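Local coordinates for novel immune-type receptor 11 (Ictalurus punctatus, PDB 2QTE), which probably mediates allogeneic recognition in a bony fish, as an immune-type receptor of the NITR family with an immunoglobulin variable-like extracellular domain, at residues Ser68-Asp73 with Asp77-Gly82; Gln44-Tyr49 with Gly89-Gly94; Asp64-Met69 with Glu85-Glu90. The protein carries 1 engineered substitution. One frame throughout, in Å; residues are numbered along the deposited sequence.

Interaction 1. Residues Ser68-Asp73 with Asp77-Gly82; sequences SMTVND and DLNIIG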
ATOM      1  N   SER A  68      18.685   0.242  -7.857  1.00 15.12           N
ATOM      2  CA  SER A  68      18.795  -0.854  -8.827  1.00 13.23           C
ATOM      3  C   SER A  68      18.056  -1.996  -8.196  1.00 15.87           C
ATOM      4  O   SER A  68      17.485  -1.845  -7.111  1.00 14.85           O
ATOM      5  CB  SER A  68      20.241  -1.267  -9.096  1.00 15.06           C
ATOM      6  OG  SER A  68      20.918  -1.636  -7.914  1.00 15.23           O
ATOM      7  N   MET A  69      18.009  -3.120  -8.886  1.00 13.15           N
ATOM      8  CA  MET A  69      17.412  -4.319  -8.329  1.00 14.71           C
ATOM      9  C   MET A  69      18.242  -5.517  -8.706  1.00 16.57           C
ATOM     10  O   MET A  69      19.002  -5.490  -9.671  1.00 16.05           O
ATOM     11  CB  MET A  69      15.997  -4.521  -8.883  1.00 13.34           C
ATOM     12  CG  MET A  69      14.971  -3.514  -8.435  1.00 15.06           C
ATOM     13  SD  MET A  69      13.256  -4.042  -8.597  1.00 17.13           S
ATOM     14  CE  MET A  69      13.274  -5.220  -7.272  1.00 11.60           C
ATOM     15  N   THR A  70      18.101  -6.560  -7.899  1.00 19.96           N
ATOM     16  CA  THR A  70      18.568  -7.882  -8.225  1.00 20.77           C
ATOM     17  C   THR A  70      17.332  -8.711  -8.531  1.00 22.25           C
ATOM     18  O   THR A  70      16.501  -8.968  -7.637  1.00 18.86           O
ATOM     19  CB  THR A  70      19.354  -8.398  -7.038  1.00 21.30           C
ATOM     20  OG1 THR A  70      20.480  -7.521  -6.846  1.00 22.74           O
ATOM     21  CG2 THR A  70      19.867  -9.851  -7.266  1.00 25.63           C
ATOM     22  N   VAL A  71      17.158  -9.080  -9.800  1.00 17.02           N
ATOM     23  CA  VAL A  71      15.989  -9.857 -10.195  1.00 21.42           C
ATOM     24  C   VAL A  71      16.456 -11.176 -10.805  1.00 27.57           C
ATOM     25  O   VAL A  71      17.214 -11.173 -11.779  1.00 29.13           O
ATOM     26  CB  VAL A  71      15.101  -9.083 -11.183  1.00 23.43           C
ATOM     27  CG1 VAL A  71      13.897  -9.924 -11.655  1.00 24.09           C
ATOM     28  CG2 VAL A  71      14.668  -7.696 -10.546  1.00 15.94           C
ATOM     29  N   ASN A  72      16.018 -12.288 -10.213  1.00 26.14           N
ATOM     30  CA  ASN A  72      16.252 -13.614 -10.765  1.00 32.70           C
ATOM     31  C   ASN A  72      15.082 -14.589 -10.448  1.00 36.75           C
ATOM     32  O   ASN A  72      13.977 -14.148 -10.171  1.00 37.18           O
ATOM     33  CB  ASN A  72      17.625 -14.166 -10.350  1.00 28.55           C
ATOM     34  CG  ASN A  72      17.820 -14.281  -8.840  1.00 32.41           C
ATOM     35  OD1 ASN A  72      16.959 -14.778  -8.103  1.00 36.31           O
ATOM     36  ND2 ASN A  72      18.986 -13.852  -8.376  1.00 32.35           N
ATOM     37  N   ASP A  73      15.322 -15.894 -10.522  1.00 42.59           N
ATOM     38  CA  ASP A  73      14.286 -16.891 -10.204  1.00 46.93           C
ATOM     39  C   ASP A  73      13.876 -16.864  -8.732  1.00 44.61           C
ATOM     40  O   ASP A  73      12.823 -17.400  -8.343  1.00 36.44           O
ATOM     41  CB  ASP A  73      14.782 -18.304 -10.562  1.00 53.77           C
ATOM     42  CG  ASP A  73      14.506 -18.688 -12.021  1.00 62.86           C
ATOM     43  OD1 ASP A  73      15.284 -19.533 -12.545  1.00 64.72           O
ATOM     44  OD2 ASP A  73      13.534 -18.162 -12.651  1.00 63.67           O
ATOM     45  N   ASP A  77      14.918  -8.117  -5.334  1.00 14.29           N
ATOM     46  CA  ASP A  77      15.423  -7.260  -4.231  1.00 14.90           C
ATOM     47  C   ASP A  77      15.802  -5.873  -4.715  1.00 13.64           C
ATOM     48  O   ASP A  77      16.406  -5.731  -5.754  1.00 14.49           O
ATOM     49  CB  ASP A  77      16.620  -7.886  -3.552  1.00 17.91           C
ATOM     50  CG  ASP A  77      16.375  -9.330  -3.112  1.00 25.02           C
ATOM     51  OD1 ASP A  77      15.194  -9.748  -2.982  1.00 27.17           O
ATOM     52  OD2 ASP A  77      17.371 -10.021  -2.846  1.00 23.46           O
ATOM     53  N   LEU A  78      15.500  -4.863  -3.900  1.00 13.91           N
ATOM     54  CA  LEU A  78      15.741  -3.485  -4.255  1.00 15.11           C
ATOM     55  C   LEU A  78      17.063  -3.021  -3.575  1.00 16.05           C
ATOM     56  O   LEU A  78      17.214  -3.210  -2.389  1.00 19.47           O
ATOM     57  CB  LEU A  78      14.522  -2.693  -3.758  1.00 16.69           C
ATOM     58  CG  LEU A  78      14.369  -1.194  -4.011  1.00 26.99           C
ATOM     59  CD1 LEU A  78      14.399  -0.872  -5.487  1.00 21.69           C
ATOM     60  CD2 LEU A  78      13.048  -0.757  -3.362  1.00 23.02           C
ATOM     61  N   ASN A  79      18.017  -2.450  -4.312  1.00 14.19           N
ATOM     62  CA  ASN A  79      19.256  -1.947  -3.714  1.00 15.70           C
ATOM     63  C   ASN A  79      19.323  -0.417  -3.818  1.00 16.26           C
ATOM     64  O   ASN A  79      18.751   0.166  -4.731  1.00 16.79           O
ATOM     65  CB  ASN A  79      20.456  -2.471  -4.450  1.00 13.84           C
ATOM     66  CG  ASN A  79      20.338  -3.933  -4.796  1.00 16.62           C
ATOM     67  OD1 ASN A  79      20.214  -4.745  -3.892  1.00 14.15           O
ATOM     68  ND2 ASN A  79      20.380  -4.275  -6.084  1.00 15.94           N
ATOM     69  N   ILE A  80      19.996   0.210  -2.862  1.00 15.60           N
ATOM     70  CA  ILE A  80      20.391   1.624  -2.959  1.00 18.08           C
ATOM     71  C   ILE A  80      21.899   1.696  -2.723  1.00 15.75           C
ATOM     72  O   ILE A  80      22.385   1.107  -1.755  1.00 15.51           O
ATOM     73  CB  ILE A  80      19.731   2.536  -1.897  1.00 18.49           C
ATOM     74  CG1 ILE A  80      18.199   2.391  -1.852  1.00 19.88           C
ATOM     75  CG2 ILE A  80      19.994   3.972  -2.240  1.00 17.79           C
ATOM     76  CD1 ILE A  80      17.701   1.093  -1.236  1.00 37.27           C
ATOM     77  N   ILE A  81      22.647   2.374  -3.604  1.00 14.36           N
ATOM     78  CA  ILE A  81      24.063   2.596  -3.305  1.00 16.34           C
ATOM     79  C   ILE A  81      24.153   4.054  -2.806  1.00 17.72           C
ATOM     80  O   ILE A  81      23.761   4.975  -3.515  1.00 17.82           O
ATOM     81  CB  ILE A  81      25.038   2.166  -4.470  1.00 18.43           C
ATOM     82  CG1 ILE A  81      25.079   0.610  -4.577  1.00 17.41           C
ATOM     83  CG2 ILE A  81      26.530   2.587  -4.171  1.00 17.38           C
ATOM     84  CD1 ILE A  81      25.630   0.071  -5.896  1.00 23.00           C
ATOM     85  N   GLY A  82      24.625   4.271  -1.591  1.00 20.46           N
ATOM     86  CA  GLY A  82      24.754   5.651  -1.075  1.00 21.27           C
ATOM     87  C   GLY A  82      23.457   6.280  -0.611  1.00 19.35           C
ATOM     88  O   GLY A  82      23.025   7.297  -1.166  1.00 22.66           O
TER
HETATM   89  O   HOH W   1      20.663  -7.218  -4.092  1.00 23.12           O

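Interaction 2. Residues Gln44-Tyr49 with Gly89-Gly94; sequences QYFVRY and GEYFCG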
ATOM      1  N   GLN A  44       2.940   4.717  -3.471  1.00 15.63           N
ATOM      2  CA  GLN A  44       2.944   4.768  -4.925  1.00 17.26           C
ATOM      3  C   GLN A  44       3.795   3.656  -5.519  1.00 15.42           C
ATOM      4  O   GLN A  44       4.850   3.407  -5.034  1.00 16.27           O
ATOM      5  CB  GLN A  44       3.633   6.050  -5.341  1.00 23.80           C
ATOM      6  CG  GLN A  44       2.755   7.102  -5.896  1.00 34.23           C
ATOM      7  CD  GLN A  44       3.589   8.303  -6.119  1.00 41.33           C
ATOM      8  OE1 GLN A  44       3.960   8.975  -5.159  1.00 40.26           O
ATOM      9  NE2 GLN A  44       4.008   8.526  -7.374  1.00 40.36           N
ATOM     10  N   TYR A  45       3.361   3.082  -6.628  1.00 14.84           N
ATOM     11  CA  TYR A  45       4.190   2.222  -7.461  1.00 15.46           C
ATOM     12  C   TYR A  45       5.545   2.868  -7.752  1.00 13.41           C
ATOM     13  O   TYR A  45       5.622   4.008  -8.221  1.00 12.29           O
ATOM     14  CB  TYR A  45       3.443   1.917  -8.784  1.00 21.50           C
ATOM     15  CG  TYR A  45       4.325   1.657  -9.997  1.00 20.87           C
ATOM     16  CD1 TYR A  45       5.070   0.495 -10.108  1.00 30.60           C
ATOM     17  CD2 TYR A  45       4.377   2.563 -11.050  1.00 27.28           C
ATOM     18  CE1 TYR A  45       5.870   0.278 -11.235  1.00 30.91           C
ATOM     19  CE2 TYR A  45       5.157   2.346 -12.155  1.00 28.20           C
ATOM     20  CZ  TYR A  45       5.905   1.205 -12.238  1.00 35.28           C
ATOM     21  OH  TYR A  45       6.694   1.000 -13.363  1.00 42.80           O
ATOM     22  N   PHE A  46       6.600   2.108  -7.460  1.00 15.65           N
ATOM     23  CA  PHE A  46       7.971   2.590  -7.487  1.00 15.08           C
ATOM     24  C   PHE A  46       8.749   1.959  -8.597  1.00 14.48           C
ATOM     25  O   PHE A  46       9.412   2.649  -9.377  1.00 15.21           O
ATOM     26  CB  PHE A  46       8.643   2.322  -6.119  1.00 14.76           C
ATOM     27  CG  PHE A  46      10.017   2.871  -5.998  1.00 13.95           C
ATOM     28  CD1 PHE A  46      10.277   4.178  -6.352  1.00 19.86           C
ATOM     29  CD2 PHE A  46      11.060   2.090  -5.509  1.00 21.21           C
ATOM     30  CE1 PHE A  46      11.577   4.698  -6.250  1.00 19.17           C
ATOM     31  CE2 PHE A  46      12.354   2.598  -5.399  1.00 16.60           C
ATOM     32  CZ  PHE A  46      12.598   3.903  -5.745  1.00 18.32           C
ATOM     33  N   VAL A  47       8.709   0.626  -8.651  1.00 16.72           N
ATOM     34  CA  VAL A  47       9.465  -0.144  -9.644  1.00 15.37           C
ATOM     35  C   VAL A  47       8.777  -1.486  -9.835  1.00 16.01           C
ATOM     36  O   VAL A  47       8.381  -2.082  -8.875  1.00 15.21           O
ATOM     37  CB  VAL A  47      10.987  -0.313  -9.260  1.00 13.67           C
ATOM     38  CG1 VAL A  47      11.172  -0.911  -7.883  1.00 13.41           C
ATOM     39  CG2 VAL A  47      11.726  -1.139 -10.268  1.00 16.30           C
ATOM     40  N   ARG A  48       8.597  -1.925 -11.078  1.00 17.49           N
ATOM     41  CA  ARG A  48       7.903  -3.167 -11.360  1.00 20.64           C
ATOM     42  C   ARG A  48       8.804  -4.204 -12.013  1.00 20.93           C
ATOM     43  O   ARG A  48       9.822  -3.882 -12.618  1.00 18.97           O
ATOM     44  CB  ARG A  48       6.627  -2.958 -12.201  1.00 23.64           C
ATOM     45  CG  ARG A  48       6.856  -2.374 -13.560  1.00 33.46           C
ATOM     46  CD  ARG A  48       5.524  -1.853 -14.148  1.00 37.50           C
ATOM     47  NE  ARG A  48       5.732  -1.044 -15.353  1.00 37.13           N
ATOM     48  CZ  ARG A  48       5.693  -1.506 -16.596  1.00 39.01           C
ATOM     49  NH1 ARG A  48       5.901  -0.674 -17.611  1.00 38.40           N
ATOM     50  NH2 ARG A  48       5.443  -2.790 -16.826  1.00 39.91           N
ATOM     51  N   TYR A  49       8.423  -5.460 -11.863  1.00 19.73           N
ATOM     52  CA  TYR A  49       9.043  -6.511 -12.652  1.00 21.07           C
ATOM     53  C   TYR A  49       8.771  -6.239 -14.130  1.00 23.31           C
ATOM     54  O   TYR A  49       7.723  -5.703 -14.505  1.00 20.79           O
ATOM     55  CB  TYR A  49       8.502  -7.872 -12.231  1.00 26.53           C
ATOM     56  CG  TYR A  49       9.053  -8.976 -13.060  1.00 30.23           C
ATOM     57  CD1 TYR A  49       8.526  -9.241 -14.329  1.00 37.90           C
ATOM     58  CD2 TYR A  49      10.132  -9.740 -12.601  1.00 37.04           C
ATOM     59  CE1 TYR A  49       9.046 -10.250 -15.127  1.00 39.20           C
ATOM     60  CE2 TYR A  49      10.658 -10.771 -13.372  1.00 39.58           C
ATOM     61  CZ  TYR A  49      10.100 -11.019 -14.643  1.00 41.52           C
ATOM     62  OH  TYR A  49      10.616 -12.023 -15.426  1.00 40.14           O
ATOM     63  N   GLY A  89      11.554   5.625   4.552  1.00 11.33           N
ATOM     64  CA  GLY A  89      10.119   5.435   4.299  1.00 11.25           C
ATOM     65  C   GLY A  89       9.805   3.960   4.308  1.00 12.83           C
ATOM     66  O   GLY A  89      10.635   3.172   4.737  1.00 12.93           O
ATOM     67  N   GLU A  90       8.630   3.580   3.807  1.00 11.69           N
ATOM     68  CA  GLU A  90       8.300   2.146   3.811  1.00 15.96           C
ATOM     69  C   GLU A  90       8.192   1.674   2.375  1.00 16.35           C
ATOM     70  O   GLU A  90       7.733   2.420   1.505  1.00 14.84           O
ATOM     71  CB  GLU A  90       7.043   1.843   4.650  1.00 11.47           C
ATOM     72  CG  GLU A  90       7.076   2.483   6.055  1.00 12.99           C
ATOM     73  CD  GLU A  90       5.940   2.117   6.978  1.00 12.16           C
ATOM     74  OE1 GLU A  90       4.745   2.181   6.570  1.00 11.62           O
ATOM     75  OE2 GLU A  90       6.238   1.802   8.147  1.00 13.94           O
ATOM     76  N   TYR A  91       8.638   0.433   2.141  1.00 13.91           N
ATOM     77  CA  TYR A  91       8.671  -0.144   0.835  1.00 11.55           C
ATOM     78  C   TYR A  91       8.020  -1.508   0.968  1.00 13.35           C
ATOM     79  O   TYR A  91       8.465  -2.346   1.775  1.00 12.56           O
ATOM     80  CB  TYR A  91      10.123  -0.319   0.326  1.00 14.37           C
ATOM     81  CG  TYR A  91      10.892   0.995   0.139  1.00 11.71           C
ATOM     82  CD1 TYR A  91      11.390   1.715   1.247  1.00 15.96           C
ATOM     83  CD2 TYR A  91      11.149   1.492  -1.139  1.00 15.42           C
ATOM     84  CE1 TYR A  91      12.105   2.950   1.066  1.00 15.11           C
ATOM     85  CE2 TYR A  91      11.902   2.696  -1.329  1.00 18.12           C
ATOM     86  CZ  TYR A  91      12.363   3.403  -0.234  1.00 18.13           C
ATOM     87  OH  TYR A  91      13.084   4.580  -0.452  1.00 16.74           O
ATOM     88  N   PHE A  92       7.001  -1.712   0.153  1.00 12.73           N
ATOM     89  CA  PHE A  92       6.166  -2.907   0.216  1.00 14.36           C
ATOM     90  C   PHE A  92       6.296  -3.627  -1.124  1.00 15.83           C
ATOM     91  O   PHE A  92       6.183  -3.006  -2.172  1.00 13.72           O
ATOM     92  CB  PHE A  92       4.678  -2.519   0.384  1.00 15.88           C
ATOM     93  CG  PHE A  92       4.407  -1.482   1.430  1.00 15.27           C
ATOM     94  CD1 PHE A  92       4.745  -1.716   2.779  1.00 13.11           C
ATOM     95  CD2 PHE A  92       3.821  -0.265   1.077  1.00 14.49           C
ATOM     96  CE1 PHE A  92       4.486  -0.787   3.766  1.00 15.91           C
ATOM     97  CE2 PHE A  92       3.582   0.756   2.078  1.00 13.81           C
ATOM     98  CZ  PHE A  92       3.886   0.482   3.428  1.00 13.33           C
ATOM     99  N   CYS A  93       6.501  -4.935  -1.088  1.00 15.48           N
ATOM    100  CA  CYS A  93       6.565  -5.737  -2.276  1.00 12.23           C
ATOM    101  C   CYS A  93       5.238  -6.446  -2.390  1.00 13.14           C
ATOM    102  O   CYS A  93       4.797  -7.073  -1.467  1.00 17.81           O
ATOM    103  CB  CYS A  93       7.698  -6.747  -2.161  1.00 15.02           C
ATOM    104  SG  CYS A  93       8.038  -7.611  -3.661  1.00 21.50           S
ATOM    105  N   GLY A  94       4.596  -6.327  -3.522  1.00 15.64           N
ATOM    106  CA  GLY A  94       3.309  -6.933  -3.718  1.00 21.08           C
ATOM    107  C   GLY A  94       3.008  -7.348  -5.124  1.00 21.36           C
ATOM    108  O   GLY A  94       3.625  -6.897  -6.102  1.00 24.86           O
TER

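Interaction 3. Residues Asp64-Met69 with Glu85-Glu90; sequences DSRFSM and EDDGGE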
ATOM      1  N   ASP A  64      16.762   8.668 -10.645  1.00 24.90           N
ATOM      2  CA  ASP A  64      17.754   8.414  -9.578  1.00 22.91           C
ATOM      3  C   ASP A  64      18.496   7.081  -9.672  1.00 24.29           C
ATOM      4  O   ASP A  64      18.043   6.035  -9.148  1.00 24.99           O
ATOM      5  CB  ASP A  64      17.166   8.572  -8.178  1.00 23.37           C
ATOM      6  CG  ASP A  64      18.252   8.855  -7.133  1.00 27.87           C
ATOM      7  OD1 ASP A  64      19.322   8.240  -7.242  1.00 20.31           O
ATOM      8  OD2 ASP A  64      18.051   9.698  -6.223  1.00 30.21           O
ATOM      9  N   SER A  65      19.683   7.163 -10.237  1.00 15.18           N
ATOM     10  CA  SER A  65      20.443   5.991 -10.599  1.00 14.02           C
ATOM     11  C   SER A  65      21.162   5.358  -9.407  1.00 12.96           C
ATOM     12  O   SER A  65      21.962   4.436  -9.600  1.00 11.97           O
ATOM     13  CB  SER A  65      21.422   6.373 -11.706  1.00 15.91           C
ATOM     14  OG  SER A  65      20.679   6.408 -12.923  1.00 24.82           O
ATOM     15  N   ARG A  66      20.869   5.834  -8.175  1.00 14.09           N
ATOM     16  CA  ARG A  66      21.332   5.142  -6.954  1.00 15.00           C
ATOM     17  C   ARG A  66      20.597   3.813  -6.725  1.00 15.59           C
ATOM     18  O   ARG A  66      21.164   2.920  -6.106  1.00 16.33           O
ATOM     19  CB  ARG A  66      21.239   6.020  -5.697  1.00 17.12           C
ATOM     20  CG  ARG A  66      22.344   7.163  -5.642  1.00 15.67           C
ATOM     21  CD  ARG A  66      22.109   8.199  -4.521  1.00 21.85           C
ATOM     22  NE  ARG A  66      20.699   8.487  -4.477  1.00 17.05           N
ATOM     23  CZ  ARG A  66      19.910   8.166  -3.463  1.00 15.72           C
ATOM     24  NH1 ARG A  66      18.600   8.430  -3.563  1.00 18.69           N
ATOM     25  NH2 ARG A  66      20.425   7.607  -2.368  1.00 13.69           N
ATOM     26  N   PHE A  67      19.347   3.717  -7.201  1.00 12.67           N
ATOM     27  CA  PHE A  67      18.532   2.510  -7.066  1.00 10.23           C
ATOM     28  C   PHE A  67      18.788   1.529  -8.187  1.00 12.67           C
ATOM     29  O   PHE A  67      19.031   1.931  -9.334  1.00 14.56           O
ATOM     30  CB  PHE A  67      17.028   2.840  -7.025  1.00 15.69           C
ATOM     31  CG  PHE A  67      16.605   3.611  -5.767  1.00 14.08           C
ATOM     32  CD1 PHE A  67      17.008   4.936  -5.575  1.00 20.79           C
ATOM     33  CD2 PHE A  67      15.835   3.021  -4.815  1.00 17.47           C
ATOM     34  CE1 PHE A  67      16.624   5.660  -4.383  1.00 21.20           C
ATOM     35  CE2 PHE A  67      15.428   3.713  -3.643  1.00 20.00           C
ATOM     36  CZ  PHE A  67      15.822   5.024  -3.427  1.00 17.88           C
ATOM     37  N   SER A  68      18.685   0.242  -7.857  1.00 15.12           N
ATOM     38  CA  SER A  68      18.795  -0.854  -8.827  1.00 13.23           C
ATOM     39  C   SER A  68      18.056  -1.996  -8.196  1.00 15.87           C
ATOM     40  O   SER A  68      17.485  -1.845  -7.111  1.00 14.85           O
ATOM     41  CB  SER A  68      20.241  -1.267  -9.096  1.00 15.06           C
ATOM     42  OG  SER A  68      20.918  -1.636  -7.914  1.00 15.23           O
ATOM     43  N   MET A  69      18.009  -3.120  -8.886  1.00 13.15           N
ATOM     44  CA  MET A  69      17.412  -4.319  -8.329  1.00 14.71           C
ATOM     45  C   MET A  69      18.242  -5.517  -8.706  1.00 16.57           C
ATOM     46  O   MET A  69      19.002  -5.490  -9.671  1.00 16.05           O
ATOM     47  CB  MET A  69      15.997  -4.521  -8.883  1.00 13.34           C
ATOM     48  CG  MET A  69      14.971  -3.514  -8.435  1.00 15.06           C
ATOM     49  SD  MET A  69      13.256  -4.042  -8.597  1.00 17.13           S
ATOM     50  CE  MET A  69      13.274  -5.220  -7.272  1.00 11.60           C
ATOM     51  N   GLU A  85      18.878  10.838   3.324  1.00 29.40           N
ATOM     52  CA  GLU A  85      17.727  11.021   4.219  1.00 30.30           C
ATOM     53  C   GLU A  85      16.366  10.791   3.522  1.00 21.97           C
ATOM     54  O   GLU A  85      15.490  10.107   4.056  1.00 20.40           O
ATOM     55  CB  GLU A  85      17.747  12.419   4.806  1.00 37.00           C
ATOM     56  CG  GLU A  85      18.869  12.615   5.825  1.00 53.71           C
ATOM     57  CD  GLU A  85      18.714  13.932   6.547  1.00 59.00           C
ATOM     58  OE1 GLU A  85      17.629  14.136   7.146  1.00 57.36           O
ATOM     59  OE2 GLU A  85      19.656  14.768   6.470  1.00 63.29           O
ATOM     60  N   ASP A  86      16.189  11.328   2.330  1.00 16.01           N
ATOM     61  CA  ASP A  86      14.876  11.230   1.670  1.00 19.14           C
ATOM     62  C   ASP A  86      14.556   9.821   1.125  1.00 21.05           C
ATOM     63  O   ASP A  86      13.454   9.579   0.589  1.00 21.28           O
ATOM     64  CB  ASP A  86      14.758  12.262   0.573  1.00 27.74           C
ATOM     65  CG  ASP A  86      14.956  13.660   1.085  1.00 38.64           C
ATOM     66  OD1 ASP A  86      16.012  14.226   0.789  1.00 37.93           O
ATOM     67  OD2 ASP A  86      14.083  14.181   1.812  1.00 40.35           O
ATOM     68  N   ASP A  87      15.490   8.889   1.262  1.00 15.84           N
ATOM     69  CA  ASP A  87      15.215   7.480   0.916  1.00 17.54           C
ATOM     70  C   ASP A  87      14.373   6.826   2.013  1.00 17.72           C
ATOM     71  O   ASP A  87      13.717   5.772   1.796  1.00 14.58           O
ATOM     72  CB  ASP A  87      16.497   6.635   0.777  1.00 17.08           C
ATOM     73  CG  ASP A  87      17.335   6.990  -0.431  1.00 17.67           C
ATOM     74  OD1 ASP A  87      16.839   7.532  -1.443  1.00 16.99           O
ATOM     75  OD2 ASP A  87      18.549   6.743  -0.336  1.00 20.75           O
ATOM     76  N   GLY A  88      14.415   7.423   3.206  1.00 18.56           N
ATOM     77  CA  GLY A  88      13.674   6.874   4.369  1.00 14.01           C
ATOM     78  C   GLY A  88      12.196   6.657   4.017  1.00 13.09           C
ATOM     79  O   GLY A  88      11.643   7.389   3.252  1.00 13.77           O
ATOM     80  N   GLY A  89      11.554   5.625   4.552  1.00 11.33           N
ATOM     81  CA  GLY A  89      10.119   5.435   4.299  1.00 11.25           C
ATOM     82  C   GLY A  89       9.805   3.960   4.308  1.00 12.83           C
ATOM     83  O   GLY A  89      10.635   3.172   4.737  1.00 12.93           O
ATOM     84  N   GLU A  90       8.630   3.580   3.807  1.00 11.69           N
ATOM     85  CA  GLU A  90       8.300   2.146   3.811  1.00 15.96           C
ATOM     86  C   GLU A  90       8.192   1.674   2.375  1.00 16.35           C
ATOM     87  O   GLU A  90       7.733   2.420   1.505  1.00 14.84           O
ATOM     88  CB  GLU A  90       7.043   1.843   4.650  1.00 11.47           C
ATOM     89  CG  GLU A  90       7.076   2.483   6.055  1.00 12.99           C
ATOM     90  CD  GLU A  90       5.940   2.117   6.978  1.00 12.16           C
ATOM     91  OE1 GLU A  90       4.745   2.181   6.570  1.00 11.62           O
ATOM     92  OE2 GLU A  90       6.238   1.802   8.147  1.00 13.94           O
TER

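Interaction 1. Residues Ser68-Asp73 with Asp77-Gly82
Ser68, Met69 and Thr70 lie opposite Asn79, Leu78 and Asp77 across a beta hairpin of the immunoglobulin V-like sandwich, its short strand axes 4.6 Å apart and their N-to-C directions 148° from each other. Ser68-Asn79 and Thr70-Asp77 are hydrogen-bonded antiparallel pairs, each closed by two backbone bonds. The non-hydrogen-bonded pair Met69-Leu78 stands between them, and here Met69 CA approaches Asp77 O at 3.1 Å in a CA-H...O contact. One face is apolar: Met69 CG rests 4.0 Å from Leu78 CD1, and both side chains touch Val47 of strand 44-49. A bend at chi3 (72°) turns the methionine tip toward the neighbouring strand, setting CE 3.5 Å from Asp77 O. The other face is polar and organised by the Asn79 amide, which reaches across to the hydroxyls of Ser68 and Thr70. Its ND2 makes a weak bond to Thr70 OG1 at 3.3 Å, while OD1 is hydrogen-bonded to Thr18 OG1 of strand 17-19 and accepts from a water that also bonds Thr70 OG1. With the amide cut back to an alanine here, the hydroxyls of Ser68, Thr70 and Thr18 would probably lose the partner they share. The firmer of the two bonds from Asn79 ND2 runs to Ser68 OG, 3.3 Å long and 165° at the hydrogen, with the hydroxyl oxygen almost in the amide plane.

Interaction 2. Residues Gln44-Tyr49 with Gly89-Gly94
Phe46 and Tyr91 meet as an offset edge-to-face pair, the tyrosine turning an edge toward the face of the phenylalanine. Their ring centroids are 6.0 Å apart and their planes stand at 69°. The touch itself is narrow: Phe46 CE2 lies near the plane of the Tyr91 ring, 4.1 Å from Tyr91 CE2. Phe46 is also engaged in edge-to-face pairs with Phe58, Phe62 and Phe67, and Leu78 of strand 76-80 packs on both Phe46 and Tyr91, so this pair forms one part of a larger aromatic cluster. The strands carrying the two rings are not neighbours, since strand 32-37 runs between them; the Phe46 and Tyr91 CA atoms are 8.8 Å apart, and only side chains bridge the distance. Phe46 holds CG anti to its own N (chi1 -175°), which extends the ring away from its strand into the cluster. It belongs to a classic beta bulge, in which Phe46 and Val47 both face Trp34. Other side chains of these strands meet the second subunit: Tyr45 packs on Ile100, and Phe92 on Pro43, of that other copy. Tyr91 is fixed at its far end as well, where OH is hydrogen-bonded to the backbone O of Asp87. Tyr91 stands two residues before Cys93 of the Cys21-Cys93 disulfide, and its bond back to Asp87 O is the tyrosine corner characteristic of immunoglobulin variable domains.

Interaction 3. Residues Asp64-Met69 with Glu85-Glu90
Arg66 grips the carboxylate of Asp87 end-on with two nitrogens, NH1 donating to OD1 at 2.9 Å and NH2 to OD2, also at 2.9 Å. Both bonds are nearly straight and use the syn lone pairs, and the guanidinium and carboxylate planes are only 1° apart. A second acid shares the arginine: NH1 bonds Asp64 OD2 at 3.0 Å, in the guanidinium plane but from above the Asp64 carboxylate, while NE adds weaker bonds to the same group. Asp64 OD1 in turn accepts from the backbone N of Arg66 at 3.0 Å, an Asx turn within a type I beta turn. A bend at chi3 (-41°) helps fold the arginine chain so that it meets both acids. Further out, Arg66 NH2 is hydrogen-bonded to Gly82 O, and Asp87 OD2 to Arg84 N. Beside the salt bridge, the Phe67 ring presents its edge to Asp87, CZ lying 3.4 Å from OD1, with ring and carboxylate almost perpendicular; Ile80 packs against Arg66, Phe67 and Asp87. The two-pronged guanidinium grip and the Arg84 N-H are likely to favour the ionised form of the buried Asp87, and the salt bridge ties the turn before strand 67-71 to the 3-10 segment 85-87, as in many V-set domains.

The three contacts are spaced evenly through one V-set domain, with centres 12 Å apart for interactions 1 and 2, and 11 Å for the other pairs. Interaction 1 is local, joining strands 67-71 and 76-80 of the three-stranded sheet, and its span lies inside those of both others, interaction 2 being the widest. Interaction 2 lies in the six-stranded sheet, its rings directed at the first. Interaction 3 spans the two sheets at one end of the sandwich, sharing Ser68 and Met69 with interaction 1 and Gly89 and Glu90 with interaction 2. Leu78, Ile80 and Phe67 fill the ground between them: the hairpin builds one sheet, and aromatic core and salt bridge join it to the other.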